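Local coordinates for glutamine amido transferase (Methylobacillus flagellatus, PDB 3M3P), which belongs to the glutamine amidotransferase family and has the mixed sheet with flanking helices of that fold, at residues D168-M179 with L225-W236. Sequence-based numbering, arbitrary orientation.
Sequences DLHIGFQCHIEM and LNRWAEHVYARW
Val-232 CG1 meets the Phe-173 ring at its edge, 3.8 Å from CE2, while Ile-177 CG2 lies over one face of the same ring, offset toward the rim. That methyl also touches the Trp-228 indole, 3.5 Å from CH2, and the edge of this indole turns to Phe-173 CE1; Leu-225 O lies over one indole face. With chi1 at 64°, Ile-177 holds CG1 between its backbone N and carbonyl carbon, which leaves CG2 to the two rings; CG1 carries CD1, extended at chi2, against both Val-232 CG1 and Tyr-233 CE1. Ala-229 CB sits 3.1 Å from Ile-177 O, a tight approach between the loop and helix 218-237. The Tyr-233 hydroxyl passes alongside Ile-177 CG1 and Glu-178 CB to hydrogen-bond with His-88. In the same loop, His-176 ND1 donates to Glu-178 OE2 on its syn side (2.7 Å), close to the imidazole plane.

Toward the other end, Ile-171 CG2 packs 4.0 Å from Trp-236 CD1. Here Arg-235 NH2 forms a salt bridge with Asp-168 OD1 (2.8 Å), the carboxylate plane turned 83° from the guanidinium, and adds a weak hydrogen bond to Asp-168 O. Water links Arg-235 NH1 to Asp-168 O, and a second water joins the carbonyls of Leu-169 and Trp-236; Arg-235 NE is taken by Glu-126.

Strand 170-173 and the loop after it thus rest on the helix through a buried apolar seam. Glu-178 probably steadies the rotation of the His-176 imidazole; this pair, beside the probable nucleophile elbow containing Cys-89, is consistent with the family's Cys-His-Glu triad.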
loop_
_atom_site.group_PDB
_atom_site.type_symbol
_atom_site.label_atom_id
_atom_site.label_comp_id
_atom_site.label_asym_id
_atom_site.label_seq_id
_atom_site.Cartn_x
_atom_site.Cartn_y
_atom_site.Cartn_z
ATOM N N ASP A 168 12.824 7.715 -6.816
ATOM C CA ASP A 168 13.496 7.669 -5.507
ATOM C C ASP A 168 12.601 8.186 -4.402
ATOM O O ASP A 168 13.082 8.584 -3.332
ATOM C CB ASP A 168 14.740 8.590 -5.532
ATOM C CG ASP A 168 15.772 8.218 -4.508
ATOM O OD1 ASP A 168 15.852 7.021 -4.174
ATOM O OD2 ASP A 168 16.540 9.131 -4.089
ATOM N N LEU A 169 11.295 8.249 -4.652
ATOM C CA LEU A 169 10.416 8.970 -3.708
ATOM C C LEU A 169 9.123 8.220 -3.377
ATOM O O LEU A 169 8.654 8.280 -2.255
ATOM C CB LEU A 169 10.059 10.332 -4.308
ATOM C CG LEU A 169 9.930 11.600 -3.589
ATOM C CD1 LEU A 169 10.917 11.784 -2.404
ATOM C CD2 LEU A 169 10.057 12.804 -4.589
ATOM N N HIS A 170 8.525 7.618 -4.388
ATOM C CA HIS A 170 7.201 7.035 -4.333
ATOM C C HIS A 170 7.329 5.529 -4.370
ATOM O O HIS A 170 8.177 5.016 -5.120
ATOM C CB HIS A 170 6.371 7.503 -5.506
ATOM C CG HIS A 170 6.492 8.966 -5.778
ATOM N ND1 HIS A 170 6.021 9.922 -4.898
ATOM C CD2 HIS A 170 7.175 9.625 -6.749
ATOM C CE1 HIS A 170 6.351 11.112 -5.373
ATOM N NE2 HIS A 170 7.052 10.959 -6.495
ATOM N N ILE A 171 6.510 4.826 -3.622
ATOM C CA ILE A 171 6.546 3.381 -3.640
ATOM C C ILE A 171 5.128 2.833 -3.655
ATOM O O ILE A 171 4.270 3.283 -2.868
ATOM C CB ILE A 171 7.463 2.804 -2.489
ATOM C CG1 ILE A 171 7.635 1.296 -2.683
ATOM C CG2 ILE A 171 6.943 3.143 -1.071
ATOM C CD1 ILE A 171 8.766 0.664 -1.811
ATOM N N GLY A 172 4.852 1.854 -4.505
ATOM C CA GLY A 172 3.571 1.188 -4.569
ATOM C C GLY A 172 3.725 -0.283 -4.345
ATOM O O GLY A 172 4.675 -0.885 -4.881
ATOM N N PHE A 173 2.791 -0.849 -3.573
ATOM C CA PHE A 173 2.752 -2.283 -3.262
ATOM C C PHE A 173 1.413 -2.864 -3.647
ATOM O O PHE A 173 0.368 -2.234 -3.426
ATOM C CB PHE A 173 2.919 -2.492 -1.759
ATOM C CG PHE A 173 4.329 -2.283 -1.242
ATOM C CD1 PHE A 173 5.243 -3.286 -1.236
ATOM C CD2 PHE A 173 4.711 -1.024 -0.738
ATOM C CE1 PHE A 173 6.527 -3.078 -0.745
ATOM C CE2 PHE A 173 6.002 -0.818 -0.214
ATOM C CZ PHE A 173 6.901 -1.837 -0.282
ATOM N N GLN A 174 1.452 -4.116 -4.126
ATOM C CA GLN A 174 0.239 -4.915 -4.289
ATOM C C GLN A 174 -0.180 -5.559 -3.010
ATOM O O GLN A 174 -1.367 -5.782 -2.767
ATOM C CB GLN A 174 0.415 -5.927 -5.422
ATOM C CG GLN A 174 -0.869 -6.669 -5.785
ATOM C CD GLN A 174 -1.943 -5.731 -6.238
ATOM O OE1 GLN A 174 -1.941 -5.203 -7.378
ATOM N NE2 GLN A 174 -2.951 -5.519 -5.353
ATOM N N CYS A 175 0.785 -5.962 -2.210
ATOM C CA CYS A 175 0.590 -6.582 -0.930
ATOM C C CYS A 175 0.291 -5.518 0.141
ATOM O O CYS A 175 0.347 -4.312 -0.133
ATOM C CB CYS A 175 1.852 -7.358 -0.556
ATOM S SG CYS A 175 3.356 -6.386 -0.474
ATOM N N HIS A 176 -0.040 -5.976 1.356
ATOM C CA HIS A 176 -0.349 -5.150 2.487
ATOM C C HIS A 176 0.829 -5.200 3.444
ATOM O O HIS A 176 0.937 -6.137 4.253
ATOM C CB HIS A 176 -1.583 -5.676 3.219
ATOM C CG HIS A 176 -2.870 -5.502 2.481
ATOM N ND1 HIS A 176 -3.615 -4.342 2.598
ATOM C CD2 HIS A 176 -3.575 -6.347 1.691
ATOM C CE1 HIS A 176 -4.724 -4.472 1.875
ATOM N NE2 HIS A 176 -4.709 -5.666 1.295
ATOM N N ILE A 177 1.664 -4.181 3.401
ATOM C CA ILE A 177 2.768 -4.121 4.355
ATOM C C ILE A 177 2.350 -3.482 5.677
ATOM O O ILE A 177 3.135 -3.478 6.644
ATOM C CB ILE A 177 4.024 -3.396 3.829
ATOM C CG1 ILE A 177 3.821 -1.932 3.522
ATOM C CG2 ILE A 177 4.594 -4.182 2.560
ATOM C CD1 ILE A 177 5.167 -1.173 3.324
ATOM N N GLU A 178 1.083 -3.031 5.746
ATOM C CA GLU A 178 0.541 -2.362 6.959
ATOM C C GLU A 178 -0.108 -3.295 7.994
ATOM O O GLU A 178 -0.549 -2.847 9.062
ATOM C CB GLU A 178 -0.472 -1.303 6.585
ATOM C CG GLU A 178 -1.825 -1.765 6.232
ATOM C CD GLU A 178 -1.985 -2.350 4.876
ATOM O OE1 GLU A 178 -1.025 -2.650 4.095
ATOM O OE2 GLU A 178 -3.208 -2.502 4.523
HETATM N N MSE A 179 -0.101 -4.579 7.757
HETATM C CA MSE A 179 -0.895 -5.460 8.578
HETATM C C MSE A 179 -0.433 -5.568 10.004
HETATM O O MSE A 179 0.752 -5.605 10.332
HETATM C CB MSE A 179 -0.948 -6.902 8.022
HETATM C CG MSE A 179 -1.494 -7.026 6.578
HETATM SE SE MSE A 179 -3.206 -6.079 6.301
HETATM C CE MSE A 179 -4.405 -7.173 7.372
ATOM N N LEU A 225 6.834 -9.458 9.345
ATOM C CA LEU A 225 6.386 -8.465 8.398
ATOM C C LEU A 225 6.591 -7.054 8.926
ATOM O O LEU A 225 7.091 -6.177 8.220
ATOM C CB LEU A 225 4.902 -8.687 8.065
ATOM C CG LEU A 225 4.237 -7.631 7.201
ATOM C CD1 LEU A 225 4.951 -7.495 5.833
ATOM C CD2 LEU A 225 2.759 -7.980 7.000
ATOM N N ASN A 226 6.239 -6.827 10.176
ATOM C CA ASN A 226 6.356 -5.485 10.803
ATOM C C ASN A 226 7.774 -4.977 10.670
ATOM O O ASN A 226 7.995 -3.790 10.390
ATOM C CB ASN A 226 5.932 -5.456 12.275
ATOM C CG ASN A 226 4.417 -5.593 12.506
ATOM O OD1 ASN A 226 3.510 -5.371 11.615
ATOM N ND2 ASN A 226 4.116 -5.916 13.712
ATOM N N ARG A 227 8.738 -5.837 10.858
ATOM C CA ARG A 227 10.164 -5.368 10.867
ATOM C C ARG A 227 10.590 -4.854 9.522
ATOM O O ARG A 227 11.233 -3.789 9.488
ATOM C CB ARG A 227 11.076 -6.442 11.396
ATOM C CG ARG A 227 10.830 -6.732 12.918
ATOM C CD ARG A 227 10.881 -5.439 13.930
ATOM N NE ARG A 227 9.644 -4.633 14.175
ATOM C CZ ARG A 227 8.600 -5.017 14.926
ATOM N NH1 ARG A 227 7.579 -4.162 15.115
ATOM N NH2 ARG A 227 8.560 -6.237 15.481
ATOM N N TRP A 228 10.322 -5.535 8.413
ATOM C CA TRP A 228 10.738 -4.997 7.118
ATOM C C TRP A 228 9.772 -3.920 6.613
ATOM O O TRP A 228 10.214 -3.013 5.928
ATOM C CB TRP A 228 11.053 -6.105 6.069
ATOM C CG TRP A 228 9.894 -6.886 5.515
ATOM C CD1 TRP A 228 9.385 -8.054 5.976
ATOM C CD2 TRP A 228 9.106 -6.548 4.363
ATOM N NE1 TRP A 228 8.356 -8.476 5.193
ATOM C CE2 TRP A 228 8.144 -7.572 4.192
ATOM C CE3 TRP A 228 9.112 -5.482 3.444
ATOM C CZ2 TRP A 228 7.207 -7.554 3.155
ATOM C CZ3 TRP A 228 8.165 -5.468 2.412
ATOM C CH2 TRP A 228 7.224 -6.485 2.286
ATOM N N ALA A 229 8.519 -3.939 6.999
ATOM C CA ALA A 229 7.648 -2.817 6.727
ATOM C C ALA A 229 8.197 -1.568 7.338
ATOM O O ALA A 229 8.147 -0.506 6.719
ATOM C CB ALA A 229 6.192 -3.102 7.251
ATOM N N GLU A 230 8.706 -1.662 8.563
ATOM C CA GLU A 230 9.286 -0.501 9.216
ATOM C C GLU A 230 10.514 -0.009 8.445
ATOM O O GLU A 230 10.782 1.207 8.413
ATOM C CB GLU A 230 9.655 -0.822 10.664
ATOM C CG GLU A 230 8.412 -0.864 11.556
ATOM C CD GLU A 230 8.645 -1.542 12.893
ATOM O OE1 GLU A 230 9.777 -2.024 13.159
ATOM O OE2 GLU A 230 7.654 -1.628 13.677
ATOM N N HIS A 231 11.313 -0.920 7.841
ATOM C CA HIS A 231 12.413 -0.490 6.998
ATOM C C HIS A 231 11.878 0.347 5.800
ATOM O O HIS A 231 12.403 1.404 5.483
ATOM C CB HIS A 231 13.156 -1.729 6.454
ATOM C CG HIS A 231 14.352 -1.395 5.638
ATOM N ND1 HIS A 231 14.305 -1.048 4.296
ATOM C CD2 HIS A 231 15.659 -1.349 5.998
ATOM C CE1 HIS A 231 15.532 -0.763 3.894
ATOM N NE2 HIS A 231 16.369 -0.975 4.895
ATOM N N VAL A 232 10.834 -0.144 5.140
ATOM C CA VAL A 232 10.226 0.595 4.025
ATOM C C VAL A 232 9.756 1.961 4.510
ATOM O O VAL A 232 10.012 2.955 3.877
ATOM C CB VAL A 232 9.036 -0.183 3.430
ATOM C CG1 VAL A 232 8.308 0.634 2.385
ATOM C CG2 VAL A 232 9.514 -1.543 2.844
ATOM N N TYR A 233 9.014 2.004 5.616
ATOM C CA TYR A 233 8.416 3.259 6.080
ATOM C C TYR A 233 9.493 4.244 6.481
ATOM O O TYR A 233 9.409 5.439 6.184
ATOM C CB TYR A 233 7.441 3.002 7.215
ATOM C CG TYR A 233 6.189 2.232 6.853
ATOM C CD1 TYR A 233 5.591 2.350 5.601
ATOM C CD2 TYR A 233 5.567 1.455 7.794
ATOM C CE1 TYR A 233 4.391 1.684 5.332
ATOM C CE2 TYR A 233 4.372 0.771 7.518
ATOM C CZ TYR A 233 3.791 0.942 6.311
ATOM O OH TYR A 233 2.581 0.297 5.996
ATOM N N ALA A 234 10.541 3.759 7.137
ATOM C CA ALA A 234 11.670 4.615 7.494
ATOM C C ALA A 234 12.335 5.215 6.275
ATOM O O ALA A 234 12.714 6.391 6.283
ATOM C CB ALA A 234 12.680 3.825 8.369
ATOM N N ARG A 235 12.495 4.451 5.213
ATOM C CA ARG A 235 13.051 5.016 3.977
ATOM C C ARG A 235 12.086 6.026 3.393
ATOM O O ARG A 235 12.480 7.109 2.977
ATOM C CB ARG A 235 13.344 3.920 2.979
ATOM C CG ARG A 235 13.892 4.370 1.644
ATOM C CD ARG A 235 15.142 5.253 1.756
ATOM N NE ARG A 235 15.515 5.687 0.406
ATOM C CZ ARG A 235 14.958 6.730 -0.176
ATOM N NH1 ARG A 235 14.070 7.452 0.497
ATOM N NH2 ARG A 235 15.273 7.051 -1.396
ATOM N N TRP A 236 10.809 5.680 3.330
ATOM C CA TRP A 236 9.831 6.547 2.699
ATOM C C TRP A 236 9.707 7.927 3.352
ATOM O O TRP A 236 9.646 8.947 2.667
ATOM C CB TRP A 236 8.462 5.841 2.694
ATOM C CG TRP A 236 7.455 6.659 1.947
ATOM C CD1 TRP A 236 7.359 6.749 0.599
ATOM C CD2 TRP A 236 6.437 7.484 2.479
ATOM N NE1 TRP A 236 6.339 7.609 0.243
ATOM C CE2 TRP A 236 5.751 8.065 1.391
ATOM C CE3 TRP A 236 6.057 7.817 3.779
ATOM C CZ2 TRP A 236 4.707 8.981 1.571
ATOM C CZ3 TRP A 236 4.988 8.684 3.944
ATOM C CH2 TRP A 236 4.346 9.252 2.869
HETATM O O HOH W 1 12.668 9.591 -0.686
HETATM O O HOH W 2 10.052 9.140 -0.051
#